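Local coordinates for 5'-nucleotidase SURE (Aquifex aeolicus, PDB 2WQK), which probably hydrolyses nucleoside 5'-monophosphates to nucleosides and phosphate with the help of one divalent metal cation per subunit, at residues 73-78 and 114-120; 93-99 and 125-129; 161-165 and 221-226; 178-184 and 214-220. One frame throughout, in Å; residues are numbered along the deposited sequence.

Contact 1 (73-78 and 114-120)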
# COMPACT_ATOMS: atom_id res chain seq x y z
N VAL A 73 -3.70 11.58 -17.37
CA VAL A 73 -3.85 12.81 -18.14
C VAL A 73 -2.58 13.11 -18.93
O VAL A 73 -2.62 13.42 -20.12
CB VAL A 73 -4.26 14.02 -17.27
CG1 VAL A 73 -4.20 15.34 -18.04
CG2 VAL A 73 -5.62 13.75 -16.57
N HIS A 74 -1.44 13.00 -18.25
CA HIS A 74 -0.19 13.33 -18.89
C HIS A 74 0.20 12.34 -20.00
O HIS A 74 0.64 12.78 -21.11
CB HIS A 74 0.93 13.53 -17.85
CG HIS A 74 0.79 14.81 -17.08
ND1 HIS A 74 1.68 15.85 -17.20
CD2 HIS A 74 -0.15 15.22 -16.19
CE1 HIS A 74 1.28 16.86 -16.43
NE2 HIS A 74 0.18 16.50 -15.80
N LEU A 75 0.02 11.05 -19.74
CA LEU A 75 0.31 10.05 -20.79
C LEU A 75 -0.75 10.16 -21.90
O LEU A 75 -0.45 9.97 -23.09
CB LEU A 75 0.35 8.62 -20.24
CG LEU A 75 1.58 8.30 -19.35
CD1 LEU A 75 1.45 6.92 -18.76
CD2 LEU A 75 2.92 8.44 -20.12
N GLY A 76 -1.99 10.41 -21.53
CA GLY A 76 -3.04 10.60 -22.55
C GLY A 76 -2.72 11.73 -23.50
O GLY A 76 -2.83 11.61 -24.74
N TYR A 77 -2.28 12.84 -22.95
CA TYR A 77 -2.00 14.01 -23.76
C TYR A 77 -0.72 13.81 -24.58
O TYR A 77 -0.71 14.02 -25.80
CB TYR A 77 -1.84 15.22 -22.85
CG TYR A 77 -1.33 16.46 -23.52
CD1 TYR A 77 -2.00 17.03 -24.61
CD2 TYR A 77 -0.20 17.11 -23.06
CE1 TYR A 77 -1.60 18.19 -25.20
CE2 TYR A 77 0.24 18.27 -23.67
CZ TYR A 77 -0.47 18.83 -24.73
OH TYR A 77 -0.00 20.00 -25.31
N ARG A 78 0.37 13.40 -23.93
CA ARG A 78 1.66 13.35 -24.62
C ARG A 78 1.81 12.15 -25.51
O ARG A 78 2.43 12.26 -26.57
CB ARG A 78 2.83 13.42 -23.63
CG ARG A 78 2.82 14.71 -22.89
CD ARG A 78 4.13 15.05 -22.16
NE ARG A 78 3.87 16.27 -21.43
CZ ARG A 78 4.07 17.50 -21.90
NH1 ARG A 78 4.57 17.70 -23.12
NH2 ARG A 78 3.76 18.53 -21.12
N GLU A 114 -5.02 18.62 -13.43
CA GLU A 114 -3.89 18.34 -14.33
C GLU A 114 -4.20 18.75 -15.77
O GLU A 114 -3.33 19.28 -16.49
CB GLU A 114 -3.43 16.89 -14.22
CG GLU A 114 -2.82 16.57 -12.88
CD GLU A 114 -1.46 17.24 -12.61
OE1 GLU A 114 -0.80 17.74 -13.55
OE2 GLU A 114 -1.04 17.25 -11.43
N GLY A 115 -5.42 18.48 -16.20
CA GLY A 115 -5.79 18.98 -17.54
C GLY A 115 -5.62 20.48 -17.65
O GLY A 115 -5.04 20.97 -18.61
N ARG A 116 -6.09 21.22 -16.63
CA ARG A 116 -6.02 22.68 -16.67
C ARG A 116 -4.55 23.14 -16.55
O ARG A 116 -4.18 24.13 -17.18
CB ARG A 116 -6.94 23.31 -15.60
CG ARG A 116 -7.30 24.76 -15.83
CD ARG A 116 -7.62 25.16 -17.28
NE ARG A 116 -6.52 25.94 -17.89
CZ ARG A 116 -6.41 26.38 -19.15
NH1 ARG A 116 -5.35 27.10 -19.49
NH2 ARG A 116 -7.33 26.13 -20.07
N ILE A 117 -3.72 22.40 -15.80
CA ILE A 117 -2.27 22.72 -15.73
C ILE A 117 -1.65 22.65 -17.13
O ILE A 117 -0.78 23.47 -17.49
CB ILE A 117 -1.53 21.78 -14.77
CG1 ILE A 117 -1.89 22.16 -13.34
CG2 ILE A 117 0.02 21.80 -14.96
CD1 ILE A 117 -1.41 21.16 -12.28
N LEU A 118 -2.12 21.67 -17.91
CA LEU A 118 -1.64 21.47 -19.27
C LEU A 118 -2.25 22.44 -20.27
O LEU A 118 -1.93 22.34 -21.47
CB LEU A 118 -1.94 20.04 -19.71
CG LEU A 118 -1.06 18.96 -19.07
CD1 LEU A 118 -1.50 17.53 -19.41
CD2 LEU A 118 0.42 19.10 -19.43
N GLY A 119 -3.13 23.35 -19.83
CA GLY A 119 -3.70 24.34 -20.71
C GLY A 119 -4.95 23.90 -21.42
O GLY A 119 -5.29 24.44 -22.51
N ILE A 120 -5.65 22.92 -20.83
CA ILE A 120 -6.87 22.36 -21.45
C ILE A 120 -8.05 22.59 -20.51
O ILE A 120 -7.94 22.30 -19.33
CB ILE A 120 -6.73 20.84 -21.67
CG1 ILE A 120 -5.44 20.47 -22.43
CG2 ILE A 120 -8.01 20.32 -22.36
CD1 ILE A 120 -4.89 19.05 -22.21
O HOH W 1 0.35 21.90 -22.78
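Helix 69-80 passes the C-terminal end of helix 107-117 with Val73 and Gly115 closest in backbone, their CA atoms 6.5 Å apart. Val73 CG1, anti to the backbone N (chi1 171°), reaches across to Gly115 N and lies 3.7 Å from Leu118 CD1, the two side chains sliding past each other in opposite directions. Leu118 lies at the centre of the contact. Its CD1 sits over the middle of the His74 ring, 4.0 Å from the centroid and 4° off the ring normal, a CH-pi contact; the same methyl touches Tyr77 CD2 at 3.9 Å, while CD2 packs on Arg78 NH2. The His74 edge is used instead for polarity: NE2 donates to Glu114 OE1 over 2.7 Å, with the carboxylate oxygen near the ring plane but the donor above the carboxylate plane.

Both helices belong to the alpha/beta SurE fold and cover strand 88-94, Val73 and Ile120 packing on its Val89. The polar ends continue into the second subunit: Arg183 and Tyr105 of that chain hold Glu114 OE1 and OE2, while its Glu187 takes Arg78 NE and His74 ND1, and with carboxylates at both ring nitrogens a protonated His74 would probably be stabilised. Helix 107-117 closes in a Schellman motif in which Gly119 has positive phi, a turn that puts Ile120 CD1 beside Tyr77 CD1. A water donates to Leu118 O over 2.7 Å and also meets Tyr77 OH.

Contact 2 (93-99 and 125-129). With NA (sodium ion), chain D; SO4 (sulfate ion), chain C.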
# COMPACT_ATOMS: atom_id res chain seq x y z
N ILE A 93 -17.17 9.52 -13.99
CA ILE A 93 -17.90 9.97 -12.83
C ILE A 93 -17.47 9.21 -11.62
O ILE A 93 -17.51 7.99 -11.58
CB ILE A 93 -19.42 9.70 -12.99
CG1 ILE A 93 -19.96 10.40 -14.25
CG2 ILE A 93 -20.19 10.13 -11.72
CD1 ILE A 93 -21.21 9.71 -14.87
N ASN A 94 -17.02 9.95 -10.60
CA ASN A 94 -16.57 9.31 -9.38
C ASN A 94 -17.67 8.57 -8.65
O ASN A 94 -18.78 9.03 -8.60
CB ASN A 94 -15.95 10.33 -8.39
CG ASN A 94 -15.10 9.65 -7.31
OD1 ASN A 94 -14.23 8.84 -7.61
ND2 ASN A 94 -15.38 9.98 -6.02
N GLU A 95 -17.27 7.46 -8.04
CA GLU A 95 -18.15 6.69 -7.19
C GLU A 95 -18.09 7.34 -5.80
O GLU A 95 -17.34 6.90 -4.90
CB GLU A 95 -17.67 5.24 -7.10
CG GLU A 95 -17.57 4.49 -8.40
CD GLU A 95 -16.88 3.14 -8.22
OE1 GLU A 95 -16.15 2.94 -7.19
OE2 GLU A 95 -17.08 2.27 -9.09
N GLY A 96 -18.80 8.43 -5.66
CA GLY A 96 -18.97 9.14 -4.41
C GLY A 96 -18.66 10.60 -4.62
O GLY A 96 -18.09 10.99 -5.65
N PRO A 97 -19.10 11.45 -3.69
CA PRO A 97 -18.95 12.89 -3.85
C PRO A 97 -17.55 13.43 -3.62
O PRO A 97 -16.72 12.78 -2.95
CB PRO A 97 -19.90 13.47 -2.81
CG PRO A 97 -19.91 12.43 -1.75
CD PRO A 97 -19.75 11.08 -2.43
N ASN A 98 -17.31 14.62 -4.15
CA ASN A 98 -16.11 15.40 -3.85
C ASN A 98 -16.51 16.85 -3.59
O ASN A 98 -16.60 17.68 -4.51
CB ASN A 98 -15.13 15.26 -4.99
CG ASN A 98 -14.43 13.92 -4.95
OD1 ASN A 98 -13.70 13.62 -3.99
ND2 ASN A 98 -14.65 13.09 -5.99
N LEU A 99 -16.85 17.11 -2.31
CA LEU A 99 -17.42 18.35 -1.87
C LEU A 99 -16.54 19.01 -0.81
O LEU A 99 -15.80 18.36 -0.06
CB LEU A 99 -18.78 18.06 -1.21
CG LEU A 99 -19.83 17.52 -2.17
CD1 LEU A 99 -20.94 16.77 -1.42
CD2 LEU A 99 -20.41 18.62 -3.07
N PHE A 125 -16.39 15.21 -12.46
CA PHE A 125 -17.77 14.85 -12.16
C PHE A 125 -17.75 13.77 -11.08
O PHE A 125 -17.04 12.76 -11.22
CB PHE A 125 -18.40 14.20 -13.41
CG PHE A 125 -18.52 15.13 -14.60
CD1 PHE A 125 -19.54 16.08 -14.65
CD2 PHE A 125 -17.68 15.02 -15.70
CE1 PHE A 125 -19.68 16.92 -15.76
CE2 PHE A 125 -17.84 15.86 -16.81
CZ PHE A 125 -18.82 16.78 -16.83
N SER A 126 -18.57 13.97 -10.05
CA SER A 126 -18.71 13.03 -8.93
C SER A 126 -20.19 12.84 -8.60
O SER A 126 -20.95 13.79 -8.69
CB SER A 126 -17.97 13.58 -7.70
OG SER A 126 -16.61 13.76 -8.01
N ALA A 127 -20.54 11.60 -8.24
CA ALA A 127 -21.90 11.22 -7.82
C ALA A 127 -22.10 11.40 -6.31
O ALA A 127 -21.36 10.81 -5.52
CB ALA A 127 -22.15 9.73 -8.20
N PHE A 128 -23.13 12.15 -5.94
CA PHE A 128 -23.51 12.33 -4.54
C PHE A 128 -24.51 11.25 -4.20
O PHE A 128 -25.73 11.41 -4.37
CB PHE A 128 -24.10 13.71 -4.30
CG PHE A 128 -24.56 13.93 -2.86
CD1 PHE A 128 -23.62 14.06 -1.84
CD2 PHE A 128 -25.90 14.06 -2.56
CE1 PHE A 128 -23.98 14.29 -0.55
CE2 PHE A 128 -26.29 14.30 -1.25
CZ PHE A 128 -25.33 14.41 -0.25
N GLY A 129 -23.93 10.13 -3.80
CA GLY A 129 -24.67 8.92 -3.41
C GLY A 129 -23.67 7.94 -2.83
O GLY A 129 -22.44 8.11 -2.97
NA NA D . -12.95 7.48 -6.23
S SO4 C . -11.61 10.18 -5.42
O1 SO4 C . -12.70 9.64 -4.61
O2 SO4 C . -11.25 9.13 -6.43
O3 SO4 C . -12.02 11.32 -6.15
O4 SO4 C . -10.40 10.50 -4.59
O HOH W 2 -14.60 6.94 -4.50
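The Phe128 ring meets Pro97 CB at its edge, near the ring plane, 3.9 Å from CD1, and Leu99 CD1 comes obliquely to the same CD1 atom. The Asn98 amide holds Ser126 OG almost in its plane: ND2 donates over 2.9 Å at 170°, and also gives a longer bond to sulfate O3. The Asn94 amide points its oxygen at the metal, OD1 coordinating the sodium ion at 2.3 Å. On its other side, ND2 donates to Gly96 O from above the carbonyl plane and weakly to sulfate O1. CG of Asn94 stands anti to the backbone N (chi1 -163°), on the sheet face that also carries Ser126.

Behind these groups the strands run parallel, Asn94 bridged to Ser126: Asn94 N donates to Phe125 O at 2.9 Å, and Ala127 N to Asn94 O at 3.1 Å. Ile93 CG2 rests 4.0 Å from Ala127 CB, beneath helix 135-152. This is a beta-alpha-beta unit, with helix 107-117 as the crossover and the ion at the C-terminal end of strand 88-94.

Asp10 and Ser40 complete the protein ligands of the sodium, and the sulfate, which also binds Ser106, Gly107 and Thr108, binds the sodium through both O1 and O2. A sulfate beside the metal is consistent with a phosphate pocket; Ser126 OG, bonded to Asn98 ND2, probably helps to position that amide beside the anion.

Contact 3 (161-165 and 221-226); sequences NVNIP and VLNGYV
Apolar contacts carry most of this junction. The two methyls of Val226 meet two residues of the neighbouring strand 158-165: CG1, anti to the backbone N (chi1 177°), crosses to Val162 CG1 at 3.7 Å, and CG2 lies alongside Ile164 CG2 at 4.1 Å, the two side chains pointing the same way. From the helix side Val221 CG1 comes to 3.8 Å from Asn163 CB and touches Pro165 CD at 4.2 Å. The pyrrolidine ring of Pro165 fits between helix 217-222 and the start of strand 225-232, with CG 3.7 Å from Gly224 C and CD also close to Val226 CG2. Replacing the proline by alanine removes CG and CD and would probably open a gap between Val221, Gly224 and Val226.

Polar atoms meet mainly by weak contact. Asn163 O receives a CA-H...O approach from Val226 CA at 3.5 Å, and Pro165 CD sits 3.4 Å from Tyr225 O. The strands are antiparallel neighbours in the central mixed sheet, and their regular backbone bonding appears just beyond, between Asn163 and Ser227.

The turn itself is a Schellman motif. Gly224, with positive phi, is its C-prime residue: Gly224 N bonds to Val221 O at 3.2 Å and Tyr225 N to Ala220 O, reversing the chain from helix into strand. Asn163 sends its amide away from this junction, OD1 accepting from Asn98 N.

Pro165 has no backbone N-H to donate at this last position of strand 158-165, and the two segments meet through van der Waals and CA-H...O contacts rather than directed bonds.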
# COMPACT_ATOMS: atom_id res chain seq x y z
N ASN A 161 -15.68 21.76 -10.83
CA ASN A 161 -15.94 20.64 -9.96
C ASN A 161 -17.44 20.40 -9.84
O ASN A 161 -18.15 21.27 -9.36
CB ASN A 161 -15.36 20.82 -8.56
CG ASN A 161 -15.45 19.55 -7.77
OD1 ASN A 161 -15.13 18.46 -8.30
ND2 ASN A 161 -15.93 19.65 -6.51
N VAL A 162 -17.91 19.29 -10.43
CA VAL A 162 -19.36 19.04 -10.55
C VAL A 162 -19.75 17.85 -9.71
O VAL A 162 -19.10 16.80 -9.79
CB VAL A 162 -19.75 18.80 -12.03
CG1 VAL A 162 -21.27 18.57 -12.16
CG2 VAL A 162 -19.29 19.97 -12.91
N ASN A 163 -20.79 18.02 -8.87
CA ASN A 163 -21.36 16.90 -8.10
C ASN A 163 -22.82 16.78 -8.51
O ASN A 163 -23.53 17.80 -8.58
CB ASN A 163 -21.24 17.13 -6.59
CG ASN A 163 -19.83 16.85 -6.08
OD1 ASN A 163 -19.56 15.77 -5.54
ND2 ASN A 163 -18.92 17.85 -6.27
N ILE A 164 -23.25 15.54 -8.72
CA ILE A 164 -24.63 15.28 -9.19
C ILE A 164 -25.34 14.38 -8.20
O ILE A 164 -24.84 13.32 -7.87
CB ILE A 164 -24.64 14.59 -10.57
CG1 ILE A 164 -23.74 15.31 -11.59
CG2 ILE A 164 -26.08 14.42 -11.09
CD1 ILE A 164 -22.27 14.75 -11.63
N PRO A 165 -26.52 14.80 -7.74
CA PRO A 165 -27.33 13.93 -6.88
C PRO A 165 -27.70 12.59 -7.53
O PRO A 165 -27.86 12.52 -8.74
CB PRO A 165 -28.63 14.73 -6.69
CG PRO A 165 -28.42 16.05 -7.09
CD PRO A 165 -27.18 16.09 -7.98
N VAL A 221 -26.51 19.81 -3.66
CA VAL A 221 -26.75 18.38 -3.87
C VAL A 221 -27.71 17.79 -2.83
O VAL A 221 -28.50 16.91 -3.17
CB VAL A 221 -25.44 17.57 -3.98
CG1 VAL A 221 -24.68 18.00 -5.24
CG2 VAL A 221 -24.58 17.71 -2.73
N LEU A 222 -27.64 18.28 -1.59
CA LEU A 222 -28.56 17.82 -0.53
C LEU A 222 -30.01 18.14 -0.89
O LEU A 222 -30.95 17.45 -0.41
CB LEU A 222 -28.19 18.46 0.82
CG LEU A 222 -27.03 17.79 1.57
CD1 LEU A 222 -26.42 18.72 2.67
CD2 LEU A 222 -27.46 16.39 2.15
N ASN A 223 -30.20 19.19 -1.68
CA ASN A 223 -31.53 19.64 -2.09
C ASN A 223 -31.91 19.27 -3.52
O ASN A 223 -32.89 19.81 -4.06
CB ASN A 223 -31.65 21.13 -1.84
CG ASN A 223 -31.76 21.46 -0.34
OD1 ASN A 223 -32.88 21.38 0.23
ND2 ASN A 223 -30.63 21.78 0.33
N GLY A 224 -31.15 18.37 -4.15
CA GLY A 224 -31.54 17.82 -5.44
C GLY A 224 -31.12 18.60 -6.67
O GLY A 224 -31.61 18.36 -7.76
N TYR A 225 -30.14 19.49 -6.50
CA TYR A 225 -29.59 20.25 -7.60
C TYR A 225 -28.16 19.74 -7.90
O TYR A 225 -27.42 19.33 -7.00
CB TYR A 225 -29.46 21.71 -7.23
CG TYR A 225 -30.77 22.40 -6.99
CD1 TYR A 225 -31.44 22.98 -8.03
CD2 TYR A 225 -31.27 22.50 -5.72
CE1 TYR A 225 -32.68 23.63 -7.81
CE2 TYR A 225 -32.48 23.13 -5.48
CZ TYR A 225 -33.17 23.70 -6.53
OH TYR A 225 -34.39 24.31 -6.26
N VAL A 226 -27.77 19.84 -9.16
CA VAL A 226 -26.37 19.68 -9.56
C VAL A 226 -25.61 20.89 -9.02
O VAL A 226 -26.10 22.03 -9.07
CB VAL A 226 -26.22 19.60 -11.07
CG1 VAL A 226 -24.73 19.52 -11.47
CG2 VAL A 226 -26.99 18.38 -11.59

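Contact 4 (178-184 and 214-220)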
# COMPACT_ATOMS: atom_id res chain seq x y z
N THR A 178 -22.05 27.06 -7.52
CA THR A 178 -21.89 26.96 -6.07
C THR A 178 -20.44 27.34 -5.67
O THR A 178 -19.52 27.35 -6.50
CB THR A 178 -22.14 25.52 -5.60
OG1 THR A 178 -21.23 24.65 -6.26
CG2 THR A 178 -23.61 25.08 -5.86
N ARG A 179 -20.28 27.69 -4.39
CA ARG A 179 -18.96 27.77 -3.78
C ARG A 179 -18.60 26.49 -3.04
O ARG A 179 -19.46 25.72 -2.64
CB ARG A 179 -18.88 28.97 -2.82
CG ARG A 179 -19.74 28.89 -1.57
CD ARG A 179 -19.53 30.09 -0.66
NE ARG A 179 -20.29 29.93 0.59
CZ ARG A 179 -21.53 30.27 0.76
NH1 ARG A 179 -22.23 30.74 -0.25
NH2 ARG A 179 -22.10 30.08 1.98
N GLN A 180 -17.30 26.30 -2.80
CA GLN A 180 -16.82 25.22 -1.97
C GLN A 180 -17.33 25.45 -0.53
O GLN A 180 -17.04 26.46 0.07
CB GLN A 180 -15.28 25.23 -1.94
CG GLN A 180 -14.63 24.13 -1.11
CD GLN A 180 -13.15 24.32 -1.01
OE1 GLN A 180 -12.68 25.44 -0.99
NE2 GLN A 180 -12.42 23.23 -0.91
N GLY A 181 -18.05 24.48 0.02
CA GLY A 181 -18.53 24.59 1.39
C GLY A 181 -17.44 24.19 2.37
O GLY A 181 -16.35 23.80 1.99
N LYS A 182 -17.74 24.30 3.65
CA LYS A 182 -16.82 23.82 4.68
C LYS A 182 -16.83 22.26 4.71
O LYS A 182 -16.50 21.59 3.71
CB LYS A 182 -17.16 24.48 6.05
CG LYS A 182 -16.93 26.02 6.06
CD LYS A 182 -17.24 26.75 7.41
CE LYS A 182 -16.98 28.26 7.27
NZ LYS A 182 -17.12 28.98 8.56
N ARG A 183 -17.04 21.66 5.87
CA ARG A 183 -17.47 20.28 5.95
C ARG A 183 -18.85 20.27 6.59
O ARG A 183 -19.05 20.84 7.65
CB ARG A 183 -16.48 19.44 6.75
CG ARG A 183 -15.32 18.95 5.93
CD ARG A 183 -14.09 18.76 6.76
NE ARG A 183 -12.99 18.27 5.94
CZ ARG A 183 -11.70 18.30 6.30
NH1 ARG A 183 -11.36 18.80 7.47
NH2 ARG A 183 -10.77 17.85 5.46
N ALA A 184 -19.80 19.67 5.90
CA ALA A 184 -21.20 19.70 6.36
C ALA A 184 -21.43 18.57 7.35
O ALA A 184 -22.31 17.75 7.15
CB ALA A 184 -22.18 19.58 5.16
N GLU A 214 -27.03 27.64 2.15
CA GLU A 214 -27.43 27.88 0.76
C GLU A 214 -26.31 28.64 0.02
O GLU A 214 -25.73 29.58 0.56
CB GLU A 214 -28.76 28.67 0.63
CG GLU A 214 -29.28 28.71 -0.84
CD GLU A 214 -30.75 29.09 -0.97
OE1 GLU A 214 -31.38 29.41 0.07
OE2 GLU A 214 -31.26 29.06 -2.12
N GLY A 215 -26.03 28.20 -1.20
CA GLY A 215 -24.93 28.77 -1.99
C GLY A 215 -23.75 27.82 -2.08
O GLY A 215 -22.93 27.96 -2.98
N THR A 216 -23.66 26.86 -1.16
CA THR A 216 -22.57 25.89 -1.16
C THR A 216 -22.85 24.65 -2.04
O THR A 216 -24.02 24.31 -2.34
CB THR A 216 -22.24 25.39 0.24
OG1 THR A 216 -23.33 24.62 0.78
CG2 THR A 216 -21.83 26.53 1.17
N ASP A 217 -21.78 23.96 -2.40
CA ASP A 217 -21.88 22.69 -3.10
C ASP A 217 -22.73 21.67 -2.33
O ASP A 217 -23.62 21.02 -2.89
CB ASP A 217 -20.47 22.14 -3.47
CG ASP A 217 -19.44 22.09 -2.31
OD1 ASP A 217 -19.78 22.42 -1.14
OD2 ASP A 217 -18.30 21.64 -2.64
N TYR A 218 -22.47 21.55 -1.03
CA TYR A 218 -23.23 20.61 -0.20
C TYR A 218 -24.72 20.92 -0.25
O TYR A 218 -25.55 20.02 -0.45
CB TYR A 218 -22.81 20.71 1.26
CG TYR A 218 -21.48 20.16 1.62
CD1 TYR A 218 -21.29 18.81 1.80
CD2 TYR A 218 -20.41 21.02 1.86
CE1 TYR A 218 -20.04 18.30 2.19
CE2 TYR A 218 -19.20 20.53 2.23
CZ TYR A 218 -19.03 19.17 2.42
OH TYR A 218 -17.77 18.75 2.77
N TRP A 219 -25.07 22.19 -0.07
CA TRP A 219 -26.53 22.52 -0.02
C TRP A 219 -27.19 22.15 -1.33
O TRP A 219 -28.30 21.58 -1.34
CB TRP A 219 -26.75 24.01 0.28
CG TRP A 219 -28.19 24.40 0.47
CD1 TRP A 219 -28.84 24.55 1.67
CD2 TRP A 219 -29.16 24.66 -0.55
NE1 TRP A 219 -30.15 24.88 1.43
CE2 TRP A 219 -30.38 24.97 0.09
CE3 TRP A 219 -29.13 24.68 -1.95
CZ2 TRP A 219 -31.54 25.24 -0.61
CZ3 TRP A 219 -30.30 24.97 -2.65
CH2 TRP A 219 -31.48 25.26 -1.98
N ALA A 220 -26.53 22.42 -2.46
CA ALA A 220 -27.14 22.18 -3.77
C ALA A 220 -27.48 20.70 -3.89
O ALA A 220 -28.64 20.34 -4.20
CB ALA A 220 -26.18 22.63 -4.90
O HOH W 3 -24.68 32.47 -0.44
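Arg179 pairs with Gly215 and Asp217 at the N-cap of helix 217-222, where the loop after strand 174-177 runs along the helix start. The tight part begins with a single backbone bridge: Arg179 N donates in the carbonyl plane to Gly215 O, and Asp217 N returns a bond to Arg179 O at 2.9 Å, the donor close to the C=O axis though the N-H is bent (146°). The N-cap is Thr216, whose OG1 accepts from Trp219 N at 3.1 Å and also hydrogen-bonds Glu213 O. Thr178 CG2 packs 3.7 Å from Ala220 CB. Asp217 OD1 takes Gly181 N at 2.9 Å and Tyr218 N from opposite faces of the carboxylate plane, its CG held between backbone N and carbonyl carbon (chi1 51°); OD2 goes to Gly100 N. A leucine replacing Asp217 would probably leave Gly181 N, Tyr218 N and Gly100 N without these acceptors and let the loop shift. Gly181 itself is closely hemmed in by Tyr218, Asp217 and Thr216. Over one face of the Tyr218 ring stands Ala184 CB, a CH-pi contact 3.7 Å from the centroid.

The outer side is looser. Arg179 lays one guanidinium face on Thr216 CG2, and a water accepts from its NH1 at 3.0 Å and donates to Glu214 O.

From the N terminus, helix 69-80 opens contact 1, and strand 88-94 opens contact 2 before contact 1 closes at 114-120; contact 2 then closes at 125-129, so the two cross. Their centres lie 22 Å apart without touching: one joins helices at a subunit interface, the other joins strands at the metal site. Contact 3 opens later at 161-165 and closes at 221-226, enclosing both segments of contact 4 within its span. Contacts 3 and 4 share helix 217-222, tying its start to a loop and its end to the sheet. Contact 2 meets contact 3 through neighbouring strands 122-128 and 158-165, and reaches contact 4 where Leu99 packs against Asp217 and Tyr218.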